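Local coordinates for protein kynurenine formamidase (Bacillus anthracis, PDB 4CO9) that catalyses the zinc-dependent hydrolysis of N-formyl-L-kynurenine to L-kynurenine and formate, the second step of tryptophan degradation through the kynurenine pathway, at residues P150-L155 and I173-V178; I19-G24 and I51-H56. All blocks are in the same frame, centred on the assembly; numbering follows the deposited sequence.

Interaction 1 of 2, residues P150-L155 and I173-V178; sequences PSVDPL and ILENVV. With ZN (zinc ion), chain O; ZN (zinc ion), chain P.
The binuclear zinc site is walled here by the loop P150-L155, laid against the carboxylate of E175 at the end of strand 172-175. E175 grips both metals. Its OE2 lies 2.1 Å from the chain O zinc ion; OE1 is a longer ligand of that ion and also reaches the chain P zinc ion at 2.4 Å, so the carboxylate chelates one metal and bridges to the other. Water 1 and D58 also bind both ions. The side chain of E175 is extended beyond CG (chi2 159°), which carries the carboxylate past the carbonyl of P150; P150 O comes within 3.1 Å of E175 CD, an acceptor next to an acid that the two cations probably make tolerable. From the loop, V152 N gives OE2 a weak, bent hydrogen bond (3.4 Å, 132°). V152 CG1 packs on I173 CG2, two residues before E175 on the same face of the strand. N176 OD1 lies over the face of the P150 ring, 3.1 Å from P150 N, which has no hydrogen to give, and N176 ND2 donates a hydrogen bond to G54 O. S151 OG accepts from D153 N at 3.1 Å in an ST turn, which shapes the loop beside the metals. D153 OD2 in turn bonds ND1 of H163, a ligand of the chain O zinc ion, as a second-shell carboxylate. A shared carboxylate and water joining two closely spaced zinc ions are characteristic of binuclear zinc hydrolase sites.

Interaction 2 of 2, residues I19-G24 and I51-H56; sequences IATWPG and IHTGTH. With ZN (zinc ion), chain P.
The loop I19-G24, which carries the substrate-binding W22, and the histidine-bearing turn I51-H56 meet beside the zinc site through methyl groups, an indole edge and two waters, with no direct hydrogen bond. I19 has CG1 anti to its own backbone nitrogen (chi1 -161°), and its two branches part: CG2 meets T53 CG2 at 3.6 Å, while the extended arm brings CD1 equally close to G54 CA. T21 and T53 lie side by side, T21 CG2 near T53 OG1, whose polar partner is S50 O. W22 turns the edge of its indole toward the turn, with H52 O in the ring plane 3.9 Å from CD1. Water 4 links W22 N to H52 O, and water 3 joins A20 O, at 2.7 Å, to G54 N. The turn supplies two ligands of the chain P zinc ion in an HxxxH spacing, and D58 and E175 complete the site: H52, at the centre of an inverse gamma turn, offers ND1, and H56 offers NE2, 2.3 Å from the metal. H56 ND1 gives G54 O an almost straight hydrogen bond (2.8 Å, 175°) lying in the imidazole plane, which fixes the ring's rotation and keeps NE2 directed at the zinc. H52 NE2 is hydrogen-bonded to D200 OD2, leaving ND1 for zinc, and the H52 ring meets that of H62, the probable proton donor and acceptor.

Both contacts border the same metal pair, and the chain P zinc ion and water 1 belong to each. All touching residues of interaction 1 are buried, near the centre of the chain, where a loop is set against an inner strand of the main sheet; interaction 2 is partly buried and joins two loops, the first contributing to the substrate site and the second running into strand 56-58. Carboxylate and main-chain groups dominate the first, whereas the second relies on methyl packing and bridging waters, with imidazoles as its ligands. The two are tied directly: E175 N lies 2.8 Å from H56 O and N176 O 2.7 Å from T55 OG1, probable hydrogen bonds, while L155 O packs against W22 CZ3.

Interaction 1 of 2, residues P150-L155 and I173-V178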
loop_
_atom_site.group_PDB
_atom_site.type_symbol
_atom_site.label_atom_id
_atom_site.label_comp_id
_atom_site.label_asym_id
_atom_site.label_seq_id
_atom_site.Cartn_x
_atom_site.Cartn_y
_atom_site.Cartn_z
ATOM N N PRO C 150 5.797 2.409 -17.489
ATOM C CA PRO C 150 4.606 1.586 -17.170
ATOM C C PRO C 150 4.729 0.102 -17.437
ATOM O O PRO C 150 3.875 -0.660 -16.989
ATOM C CB PRO C 150 3.522 2.161 -18.081
ATOM C CG PRO C 150 3.982 3.531 -18.410
ATOM C CD PRO C 150 5.476 3.459 -18.470
ATOM N N SER C 151 5.748 -0.309 -18.179
ATOM C CA SER C 151 5.876 -1.700 -18.548
ATOM C C SER C 151 7.329 -2.149 -18.669
ATOM O O SER C 151 8.226 -1.335 -18.901
ATOM C CB SER C 151 5.155 -1.958 -19.861
ATOM O OG SER C 151 5.037 -3.358 -20.092
ATOM N N VAL C 152 7.535 -3.449 -18.492
ATOM C CA VAL C 152 8.827 -4.088 -18.795
ATOM C C VAL C 152 8.883 -4.606 -20.240
ATOM O O VAL C 152 9.950 -4.999 -20.706
ATOM C CB VAL C 152 9.157 -5.238 -17.821
ATOM C CG1 VAL C 152 9.292 -4.706 -16.402
ATOM C CG2 VAL C 152 8.121 -6.353 -17.897
ATOM N N ASP C 153 7.744 -4.613 -20.936
ATOM C CA ASP C 153 7.674 -4.998 -22.349
ATOM C C ASP C 153 7.256 -3.804 -23.195
ATOM O O ASP C 153 6.716 -2.810 -22.664
ATOM C CB ASP C 153 6.660 -6.116 -22.547
ATOM C CG ASP C 153 7.220 -7.474 -22.211
ATOM O OD1 ASP C 153 8.190 -7.895 -22.873
ATOM O OD2 ASP C 153 6.692 -8.123 -21.291
ATOM N N PRO C 154 7.487 -3.883 -24.520
ATOM C CA PRO C 154 7.054 -2.771 -25.361
ATOM C C PRO C 154 5.550 -2.552 -25.228
ATOM O O PRO C 154 4.796 -3.510 -25.030
ATOM C CB PRO C 154 7.423 -3.227 -26.781
ATOM C CG PRO C 154 8.514 -4.227 -26.587
ATOM C CD PRO C 154 8.166 -4.926 -25.303
ATOM N N LEU C 155 5.129 -1.303 -25.360
ATOM C CA LEU C 155 3.733 -0.936 -25.120
ATOM C C LEU C 155 2.744 -1.639 -26.058
ATOM O O LEU C 155 1.605 -1.894 -25.675
ATOM C CB LEU C 155 3.562 0.578 -25.234
ATOM C CG LEU C 155 4.400 1.420 -24.272
ATOM C CD1 LEU C 155 4.172 2.898 -24.560
ATOM C CD2 LEU C 155 4.094 1.090 -22.819
ATOM N N ILE C 173 7.782 -7.915 -10.349
ATOM C CA ILE C 173 7.754 -6.740 -11.218
ATOM C C ILE C 173 7.082 -5.553 -10.554
ATOM O O ILE C 173 5.950 -5.657 -10.075
ATOM C CB ILE C 173 7.009 -7.052 -12.536
ATOM C CG1 ILE C 173 7.761 -8.136 -13.312
ATOM C CG2 ILE C 173 6.867 -5.789 -13.395
ATOM C CD1 ILE C 173 6.986 -8.713 -14.478
ATOM N N LEU C 174 7.788 -4.421 -10.578
ATOM C CA LEU C 174 7.319 -3.154 -10.055
ATOM C C LEU C 174 7.448 -2.122 -11.161
ATOM O O LEU C 174 8.515 -1.980 -11.750
ATOM C CB LEU C 174 8.176 -2.787 -8.840
ATOM C CG LEU C 174 8.114 -1.378 -8.268
ATOM C CD1 LEU C 174 6.700 -1.035 -7.813
ATOM C CD2 LEU C 174 9.103 -1.253 -7.126
ATOM N N GLU C 175 6.364 -1.413 -11.457
ATOM C CA GLU C 175 6.316 -0.469 -12.566
ATOM C C GLU C 175 5.944 0.938 -12.102
ATOM O O GLU C 175 5.323 1.115 -11.044
ATOM C CB GLU C 175 5.330 -0.965 -13.632
ATOM C CG GLU C 175 5.864 -2.162 -14.398
ATOM C CD GLU C 175 4.795 -2.990 -15.089
ATOM O OE1 GLU C 175 3.607 -2.895 -14.708
ATOM O OE2 GLU C 175 5.164 -3.761 -16.022
ATOM N N ASN C 176 6.363 1.930 -12.889
ATOM C CA ASN C 176 6.079 3.345 -12.633
ATOM C C ASN C 176 6.652 3.913 -11.330
ATOM O O ASN C 176 6.045 4.782 -10.712
ATOM C CB ASN C 176 4.569 3.621 -12.697
ATOM C CG ASN C 176 4.037 3.685 -14.120
ATOM O OD1 ASN C 176 4.760 4.024 -15.054
ATOM N ND2 ASN C 176 2.760 3.382 -14.284
ATOM N N VAL C 177 7.820 3.454 -10.911
ATOM C CA VAL C 177 8.510 4.159 -9.831
ATOM C C VAL C 177 9.026 5.503 -10.359
ATOM O O VAL C 177 9.168 5.674 -11.562
ATOM C CB VAL C 177 9.651 3.352 -9.170
ATOM C CG1 VAL C 177 9.085 2.219 -8.328
ATOM C CG2 VAL C 177 10.659 2.831 -10.189
ATOM N N VAL C 178 9.251 6.436 -9.445
ATOM C CA VAL C 178 9.728 7.780 -9.761
ATOM C C VAL C 178 11.123 7.924 -9.181
ATOM O O VAL C 178 11.294 7.905 -7.964
ATOM C CB VAL C 178 8.827 8.832 -9.113
ATOM C CG1 VAL C 178 9.277 10.237 -9.494
ATOM C CG2 VAL C 178 7.379 8.593 -9.508
HETATM ZN ZN ZN O . 3.418 -4.910 -16.324
HETATM ZN ZN ZN P . 1.279 -3.475 -14.591
HETATM O O HOH W 1 1.494 -4.287 -16.463
HETATM O O HOH W 2 3.202 -3.669 -18.522
#

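Interaction 2 of 2, residues I19-G24 and I51-H56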
loop_
_atom_site.group_PDB
_atom_site.type_symbol
_atom_site.label_atom_id
_atom_site.label_comp_id
_atom_site.label_asym_id
_atom_site.label_seq_id
_atom_site.Cartn_x
_atom_site.Cartn_y
_atom_site.Cartn_z
ATOM N N ILE C 19 -3.987 11.571 -13.490
ATOM C CA ILE C 19 -2.980 10.572 -13.818
ATOM C C ILE C 19 -3.351 9.832 -15.101
ATOM O O ILE C 19 -4.513 9.633 -15.396
ATOM C CB ILE C 19 -2.741 9.580 -12.665
ATOM C CG1 ILE C 19 -1.383 8.876 -12.861
ATOM C CG2 ILE C 19 -3.867 8.583 -12.534
ATOM C CD1 ILE C 19 -0.940 8.047 -11.681
ATOM N N ALA C 20 -2.334 9.453 -15.860
ATOM C CA ALA C 20 -2.516 8.673 -17.075
ATOM C C ALA C 20 -2.891 7.233 -16.763
ATOM O O ALA C 20 -2.686 6.745 -15.644
ATOM C CB ALA C 20 -1.244 8.701 -17.905
ATOM N N THR C 21 -3.466 6.570 -17.754
ATOM C CA THR C 21 -3.738 5.138 -17.699
ATOM C C THR C 21 -3.379 4.518 -19.040
ATOM O O THR C 21 -3.174 5.228 -20.020
ATOM C CB THR C 21 -5.223 4.859 -17.418
ATOM O OG1 THR C 21 -6.026 5.440 -18.445
ATOM C CG2 THR C 21 -5.658 5.436 -16.073
ATOM N N TRP C 22 -3.340 3.194 -19.102
ATOM C CA TRP C 22 -3.219 2.508 -20.393
ATOM C C TRP C 22 -4.392 2.967 -21.270
ATOM O O TRP C 22 -5.469 3.185 -20.752
ATOM C CB TRP C 22 -3.240 0.991 -20.205
ATOM C CG TRP C 22 -1.897 0.443 -19.771
ATOM C CD1 TRP C 22 -1.384 0.454 -18.519
ATOM C CD2 TRP C 22 -0.908 -0.164 -20.603
ATOM N NE1 TRP C 22 -0.125 -0.115 -18.509
ATOM C CE2 TRP C 22 0.183 -0.510 -19.779
ATOM C CE3 TRP C 22 -0.843 -0.451 -21.961
ATOM C CZ2 TRP C 22 1.341 -1.126 -20.273
ATOM C CZ3 TRP C 22 0.304 -1.077 -22.458
ATOM C CH2 TRP C 22 1.376 -1.404 -21.616
ATOM N N PRO C 23 -4.193 3.107 -22.593
ATOM C CA PRO C 23 -5.268 3.536 -23.486
ATOM C C PRO C 23 -6.522 2.674 -23.332
ATOM O O PRO C 23 -6.437 1.442 -23.348
ATOM C CB PRO C 23 -4.668 3.345 -24.883
ATOM C CG PRO C 23 -3.199 3.428 -24.678
ATOM C CD PRO C 23 -2.912 2.936 -23.299
ATOM N N GLY C 24 -7.658 3.329 -23.091
ATOM C CA GLY C 24 -8.944 2.649 -22.957
ATOM C C GLY C 24 -9.247 2.044 -21.580
ATOM O O GLY C 24 -10.342 1.563 -21.361
ATOM N N ILE C 51 -5.995 -1.427 -11.813
ATOM C CA ILE C 51 -4.861 -1.960 -11.048
ATOM C C ILE C 51 -3.511 -1.361 -11.511
ATOM O O ILE C 51 -2.610 -1.045 -10.691
ATOM C CB ILE C 51 -4.885 -3.497 -11.182
ATOM C CG1 ILE C 51 -6.102 -4.066 -10.406
ATOM C CG2 ILE C 51 -3.577 -4.107 -10.694
ATOM C CD1 ILE C 51 -6.055 -3.916 -8.878
ATOM N N HIS C 52 -3.395 -1.164 -12.816
ATOM C CA HIS C 52 -2.130 -0.758 -13.414
ATOM C C HIS C 52 -2.115 0.746 -13.631
ATOM O O HIS C 52 -1.959 1.240 -14.745
ATOM C CB HIS C 52 -1.919 -1.539 -14.718
ATOM C CG HIS C 52 -1.992 -3.025 -14.529
ATOM N ND1 HIS C 52 -0.874 -3.821 -14.385
ATOM C CD2 HIS C 52 -3.055 -3.852 -14.423
ATOM C CE1 HIS C 52 -1.242 -5.076 -14.192
ATOM N NE2 HIS C 52 -2.563 -5.120 -14.213
ATOM N N THR C 53 -2.282 1.480 -12.542
ATOM C CA THR C 53 -2.268 2.932 -12.552
ATOM C C THR C 53 -1.236 3.369 -11.548
ATOM O O THR C 53 -1.231 2.891 -10.430
ATOM C CB THR C 53 -3.638 3.501 -12.116
ATOM O OG1 THR C 53 -4.646 2.945 -12.944
ATOM C CG2 THR C 53 -3.691 5.025 -12.225
ATOM N N GLY C 54 -0.396 4.320 -11.941
ATOM C CA GLY C 54 0.616 4.842 -11.058
ATOM C C GLY C 54 1.610 3.764 -10.720
ATOM O O GLY C 54 1.769 2.787 -11.461
ATOM N N THR C 55 2.251 3.918 -9.574
ATOM C CA THR C 55 3.256 2.984 -9.116
ATOM C C THR C 55 2.542 1.727 -8.638
ATOM O O THR C 55 1.667 1.797 -7.773
ATOM C CB THR C 55 4.080 3.624 -7.991
ATOM O OG1 THR C 55 4.579 4.885 -8.451
ATOM C CG2 THR C 55 5.245 2.742 -7.605
ATOM N N HIS C 56 2.905 0.573 -9.193
ATOM C CA HIS C 56 2.182 -0.639 -8.884
ATOM C C HIS C 56 3.001 -1.878 -9.203
ATOM O O HIS C 56 4.019 -1.798 -9.897
ATOM C CB HIS C 56 0.878 -0.676 -9.691
ATOM C CG HIS C 56 1.090 -0.908 -11.145
ATOM N ND1 HIS C 56 1.414 0.111 -12.016
ATOM C CD2 HIS C 56 1.040 -2.040 -11.884
ATOM C CE1 HIS C 56 1.523 -0.381 -13.235
ATOM N NE2 HIS C 56 1.310 -1.682 -13.179
HETATM ZN ZN ZN P . 1.279 -3.475 -14.591
HETATM O O HOH W 3 -0.576 5.423 -14.643
HETATM O O HOH W 4 -4.034 1.853 -16.808
HETATM O O HOH W 1 1.494 -4.287 -16.463
#